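Local coordinates for protein CG14216 (Drosophila melanogaster, PDB 3P9Y) that dephosphorylates the C-terminal domain of RNA polymerase II and probably acts in RNA processing and transcription termination, at residues F79-N83 / G84-M88; T114-E117 / R118-D121. The protein carries 2 engineered substitutions. One frame throughout, in Å; residues are numbered along the deposited sequence.

Contact 1. Residues F79-N83 / G84-M88; sequences FYTQN and GLLHM
Asn83 reaches forward with its amide to the N-H of Leu85, forming an Asx turn at the short joint between helix 65-82 and helix 85-95. The side chain can be followed outward. CB lies beside the N of Gly84, and CG is held between the backbone N and the carbonyl carbon of its own residue (chi1 72°), a torsion that swings the amide forward along the chain. OD1 then accepts the N-H of Leu85, with 3.1 Å between OD1 and Leu85 N; the bond is nearly straight at hydrogen (169°), although the donor stands above the amide plane. ND2 leans on the aliphatic part of the same leucine, 3.7 Å from Leu85 CG. Gly84 makes the change of direction possible: its positive phi of 98° takes the chain out of helical geometry, while Gly84 N reaches back to Thr81 O at 3.2 Å in a bent bond, from above the carbonyl plane.

The leucines close the joint from the other end. Leu86 N donates to Tyr80 O at 3.0 Å, and Leu86 CG sits 3.4 Å from that same oxygen. Leu85 CD1 meets the Tyr80 ring at its edge, 3.6 Å from Tyr80 CD1, while the phenol hydroxyl bonds to Asn57. Leu85 also packs on an apolar side chain of the bound peptide. A water joins Thr81 O to His87 N. An alanine in place of Asn83 would probably leave the N-H of Leu85 without its side-chain acceptor and uncover the flank of that leucine.

The worked example shows how polar backbone groups at a helix junction are satisfied locally: one amide oxygen serves the first turn of the second helix, one carbonyl of the first helix receives Leu86, and leucine carbons cover both bonds.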
loop_
_atom_site.group_PDB
_atom_site.type_symbol
_atom_site.label_atom_id
_atom_site.label_comp_id
_atom_site.label_asym_id
_atom_site.label_seq_id
_atom_site.Cartn_x
_atom_site.Cartn_y
_atom_site.Cartn_z
ATOM N N PHE A 79 -4.900 -24.517 -9.637
ATOM C CA PHE A 79 -3.616 -23.849 -9.820
ATOM C C PHE A 79 -3.578 -22.535 -9.050
ATOM O O PHE A 79 -2.592 -22.218 -8.389
ATOM C CB PHE A 79 -3.358 -23.581 -11.304
ATOM C CG PHE A 79 -2.071 -22.850 -11.573
ATOM C CD1 PHE A 79 -0.861 -23.527 -11.576
ATOM C CD2 PHE A 79 -2.070 -21.489 -11.831
ATOM C CE1 PHE A 79 0.324 -22.861 -11.827
ATOM C CE2 PHE A 79 -0.887 -20.816 -12.082
ATOM C CZ PHE A 79 0.312 -21.505 -12.079
ATOM N N TYR A 80 -4.662 -21.777 -9.129
ATOM C CA TYR A 80 -4.707 -20.474 -8.484
ATOM C C TYR A 80 -5.041 -20.585 -7.000
ATOM O O TYR A 80 -5.039 -19.587 -6.283
ATOM C CB TYR A 80 -5.683 -19.554 -9.215
ATOM C CG TYR A 80 -5.166 -19.166 -10.580
ATOM C CD1 TYR A 80 -4.056 -18.342 -10.708
ATOM C CD2 TYR A 80 -5.766 -19.642 -11.737
ATOM C CE1 TYR A 80 -3.564 -17.989 -11.947
ATOM C CE2 TYR A 80 -5.283 -19.294 -12.985
ATOM C CZ TYR A 80 -4.181 -18.467 -13.083
ATOM O OH TYR A 80 -3.693 -18.114 -14.318
ATOM N N THR A 81 -5.313 -21.801 -6.540
ATOM C CA THR A 81 -5.468 -22.044 -5.114
ATOM C C THR A 81 -4.103 -22.330 -4.506
ATOM O O THR A 81 -3.743 -21.775 -3.469
ATOM C CB THR A 81 -6.407 -23.234 -4.832
ATOM O OG1 THR A 81 -7.764 -22.841 -5.065
ATOM C CG2 THR A 81 -6.269 -23.697 -3.390
ATOM N N GLN A 82 -3.338 -23.186 -5.171
ATOM C CA GLN A 82 -2.054 -23.633 -4.646
ATOM C C GLN A 82 -1.009 -22.522 -4.651
ATOM O O GLN A 82 -0.132 -22.488 -3.788
ATOM C CB GLN A 82 -1.544 -24.833 -5.446
ATOM C CG GLN A 82 -2.383 -26.083 -5.267
ATOM C CD GLN A 82 -2.392 -26.571 -3.832
ATOM O OE1 GLN A 82 -1.360 -26.571 -3.159
ATOM N NE2 GLN A 82 -3.559 -26.991 -3.357
ATOM N N ASN A 83 -1.099 -21.616 -5.619
ATOM C CA ASN A 83 -0.147 -20.516 -5.698
ATOM C C ASN A 83 -0.589 -19.309 -4.863
ATOM O O ASN A 83 0.156 -18.339 -4.728
ATOM C CB ASN A 83 0.096 -20.111 -7.152
ATOM C CG ASN A 83 -1.084 -19.391 -7.763
ATOM O OD1 ASN A 83 -2.097 -19.161 -7.103
ATOM N ND2 ASN A 83 -0.957 -19.024 -9.033
ATOM N N GLY A 84 -1.802 -19.370 -4.319
ATOM C CA GLY A 84 -2.246 -18.409 -3.323
ATOM C C GLY A 84 -3.091 -17.238 -3.801
ATOM O O GLY A 84 -3.543 -16.437 -2.985
ATOM N N LEU A 85 -3.319 -17.133 -5.107
ATOM C CA LEU A 85 -4.004 -15.966 -5.661
ATOM C C LEU A 85 -5.472 -15.872 -5.254
ATOM O O LEU A 85 -5.979 -14.780 -5.027
ATOM C CB LEU A 85 -3.890 -15.940 -7.187
ATOM C CG LEU A 85 -2.472 -15.882 -7.763
ATOM C CD1 LEU A 85 -2.513 -15.448 -9.223
ATOM C CD2 LEU A 85 -1.589 -14.942 -6.960
ATOM N N LEU A 86 -6.164 -17.001 -5.164
ATOM C CA LEU A 86 -7.576 -16.976 -4.799
ATOM C C LEU A 86 -7.760 -16.504 -3.356
ATOM O O LEU A 86 -8.681 -15.746 -3.062
ATOM C CB LEU A 86 -8.227 -18.344 -5.017
ATOM C CG LEU A 86 -8.374 -18.762 -6.487
ATOM C CD1 LEU A 86 -9.148 -20.064 -6.611
ATOM C CD2 LEU A 86 -9.052 -17.665 -7.300
ATOM N N HIS A 87 -6.876 -16.930 -2.462
ATOM C CA HIS A 87 -6.947 -16.470 -1.081
ATOM C C HIS A 87 -6.631 -14.981 -1.005
ATOM O O HIS A 87 -7.296 -14.238 -0.289
ATOM C CB HIS A 87 -5.991 -17.242 -0.174
ATOM C CG HIS A 87 -5.885 -16.667 1.204
ATOM N ND1 HIS A 87 -6.959 -16.604 2.066
ATOM C CD2 HIS A 87 -4.842 -16.110 1.864
ATOM C CE1 HIS A 87 -6.580 -16.042 3.200
ATOM N NE2 HIS A 87 -5.300 -15.736 3.104
ATOM N N MET A 88 -5.618 -14.547 -1.748
ATOM C CA MET A 88 -5.265 -13.135 -1.790
ATOM C C MET A 88 -6.459 -12.306 -2.247
ATOM O O MET A 88 -6.783 -11.287 -1.645
ATOM C CB MET A 88 -4.077 -12.899 -2.728
ATOM C CG MET A 88 -3.703 -11.431 -2.898
ATOM S SD MET A 88 -2.282 -11.198 -3.993
ATOM C CE MET A 88 -0.998 -12.012 -3.045
HETATM O O HOH W 1 -5.244 -19.440 -2.948
#

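Contact 2. Residues T114-E117 / R118-D121. With IMD (imidazole), chain I.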
loop_
_atom_site.group_PDB
_atom_site.type_symbol
_atom_site.label_atom_id
_atom_site.label_comp_id
_atom_site.label_asym_id
_atom_site.label_seq_id
_atom_site.Cartn_x
_atom_site.Cartn_y
_atom_site.Cartn_z
ATOM N N THR A 114 4.974 3.978 0.401
ATOM C CA THR A 114 5.152 3.182 -0.809
ATOM C C THR A 114 6.052 1.998 -0.491
ATOM O O THR A 114 6.802 2.027 0.485
ATOM C CB THR A 114 5.761 4.007 -1.970
ATOM O OG1 THR A 114 7.029 4.545 -1.571
ATOM C CG2 THR A 114 4.830 5.143 -2.361
ATOM N N VAL A 115 5.977 0.955 -1.311
ATOM C CA VAL A 115 6.622 -0.314 -0.981
ATOM C C VAL A 115 7.796 -0.652 -1.905
ATOM O O VAL A 115 8.368 -1.737 -1.820
ATOM C CB VAL A 115 5.598 -1.469 -0.972
ATOM C CG1 VAL A 115 4.526 -1.201 0.066
ATOM C CG2 VAL A 115 4.969 -1.651 -2.346
ATOM N N GLU A 116 8.156 0.279 -2.778
ATOM C CA GLU A 116 9.379 0.161 -3.569
ATOM C C GLU A 116 9.641 1.472 -4.297
ATOM O O GLU A 116 8.719 2.242 -4.541
ATOM C CB GLU A 116 9.310 -1.009 -4.562
ATOM C CG GLU A 116 8.249 -0.888 -5.640
ATOM C CD GLU A 116 8.384 -1.988 -6.697
ATOM O OE1 GLU A 116 7.475 -2.834 -6.814
ATOM O OE2 GLU A 116 9.416 -2.017 -7.399
ATOM N N GLU A 117 10.899 1.728 -4.637
ATOM C CA GLU A 117 11.284 3.048 -5.117
ATOM C C GLU A 117 10.584 3.425 -6.415
ATOM O O GLU A 117 10.316 4.597 -6.652
ATOM C CB GLU A 117 12.800 3.166 -5.289
ATOM C CG GLU A 117 13.230 4.588 -5.622
ATOM C CD GLU A 117 14.721 4.781 -5.558
ATOM O OE1 GLU A 117 15.409 3.888 -5.033
ATOM O OE2 GLU A 117 15.211 5.830 -6.031
ATOM N N ARG A 118 10.284 2.447 -7.258
ATOM C CA ARG A 118 9.580 2.743 -8.499
ATOM C C ARG A 118 8.207 3.323 -8.200
ATOM O O ARG A 118 7.764 4.259 -8.865
ATOM C CB ARG A 118 9.461 1.495 -9.374
ATOM C CG ARG A 118 10.686 1.256 -10.239
ATOM C CD ARG A 118 10.624 -0.081 -10.956
ATOM N NE ARG A 118 11.702 -0.231 -11.929
ATOM C CZ ARG A 118 11.585 0.025 -13.231
ATOM N NH1 ARG A 118 10.433 0.448 -13.736
ATOM N NH2 ARG A 118 12.628 -0.147 -14.035
ATOM N N VAL A 119 7.539 2.777 -7.189
ATOM C CA VAL A 119 6.225 3.273 -6.797
ATOM C C VAL A 119 6.370 4.629 -6.113
ATOM O O VAL A 119 5.608 5.551 -6.375
ATOM C CB VAL A 119 5.507 2.277 -5.867
ATOM C CG1 VAL A 119 4.226 2.886 -5.292
ATOM C CG2 VAL A 119 5.207 0.987 -6.623
ATOM N N TYR A 120 7.358 4.730 -5.235
ATOM C CA TYR A 120 7.715 5.986 -4.595
ATOM C C TYR A 120 7.833 7.112 -5.629
ATOM O O TYR A 120 7.242 8.171 -5.463
ATOM C CB TYR A 120 9.045 5.809 -3.872
ATOM C CG TYR A 120 9.578 7.035 -3.167
ATOM C CD1 TYR A 120 9.014 7.481 -1.981
ATOM C CD2 TYR A 120 10.685 7.712 -3.660
ATOM C CE1 TYR A 120 9.522 8.589 -1.321
ATOM C CE2 TYR A 120 11.198 8.815 -3.011
ATOM C CZ TYR A 120 10.616 9.250 -1.845
ATOM O OH TYR A 120 11.134 10.347 -1.200
ATOM N N ASP A 121 8.591 6.863 -6.692
ATOM C CA ASP A 121 8.830 7.868 -7.723
ATOM C C ASP A 121 7.557 8.266 -8.453
ATOM O O ASP A 121 7.351 9.438 -8.742
ATOM C CB ASP A 121 9.853 7.356 -8.734
ATOM C CG ASP A 121 11.259 7.358 -8.184
ATOM O OD1 ASP A 121 11.512 8.080 -7.200
ATOM O OD2 ASP A 121 12.110 6.636 -8.730
HETATM N N1 IMD I . 11.301 11.101 -7.712
HETATM C C2 IMD I . 10.121 11.397 -8.300
HETATM N N3 IMD I . 10.030 12.739 -8.431
HETATM C C4 IMD I . 11.154 13.293 -7.927
HETATM C C5 IMD I . 11.959 12.258 -7.475
HETATM O O HOH W 2 11.572 -0.233 -7.510
HETATM O O HOH W 3 13.861 8.231 -5.879
#
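Thr114 and Tyr120 meet where strand 111-114 turns into helix 117-128, within a beta-alpha-beta unit of the low-molecular-weight phosphatase-like fold. This inner side is closely packed. Thr114 OG1 comes to 3.3 Å from Tyr120 CB and lies at the edge of the ring, while the hydroxyl itself is hydrogen-bonded to Asn142. The threonine methyl takes the other direction, with CG2 3.7 Å from Val119 CG1. Val119 turns its second methyl, CG2, to Glu116 CG, the two side chains crossing at about a right angle. Tyr120, with CG opposite its own backbone N (chi1 179°), sends its ring toward strand 192-197, where its hydroxyl bonds to Ser194.

Glu116, the N-cap residue, links the two sides. Its carbonyl O accepts Tyr120 N at 2.9 Å in the carbonyl plane, and takes a weak bond from Val119 N as well. Its carboxylate divides its work: OE1 makes a salt bridge to Arg22, and OE2 holds a water that accepts the N-H of Arg118, so a water connects the carboxylate to the first turn.

The outer side is looser and wetter. Glu117 and Asp121, one turn apart, turn their carboxylate planes 76° against each other, with 4.2 Å between Glu117 OE2 and Asp121 OD2. Their like charges are probably eased by a water that donates to Glu117 OE2 and to Asp121 OD1. An imidazole, probably from the crystallisation liquor, adds a second donor there: its N1 lies 3.1 Å from Asp121 OD1.

Overall arrangement
Contact 1 and contact 2 illustrate two ways of starting a helix in one Ssu72 chain. They come in series: the joint between helices 65-82 and 85-95 is complete before strand 111-114 leads into helix 117-128. Their centres lie 26 Å apart and their nearest atoms about 12 Å, so neither touches the other. Contact 2 belongs to the mixed five-stranded sheet, following its middle strand, with its centre about 10 Å from that of the chain; contact 1 sits about 20 Å from the chain centre, on a helical pair outside that sheet. Contact 1 places Leu85 and Met88 against the bound peptide, whereas contact 2 ties a helix start to the sheet and to Arg22.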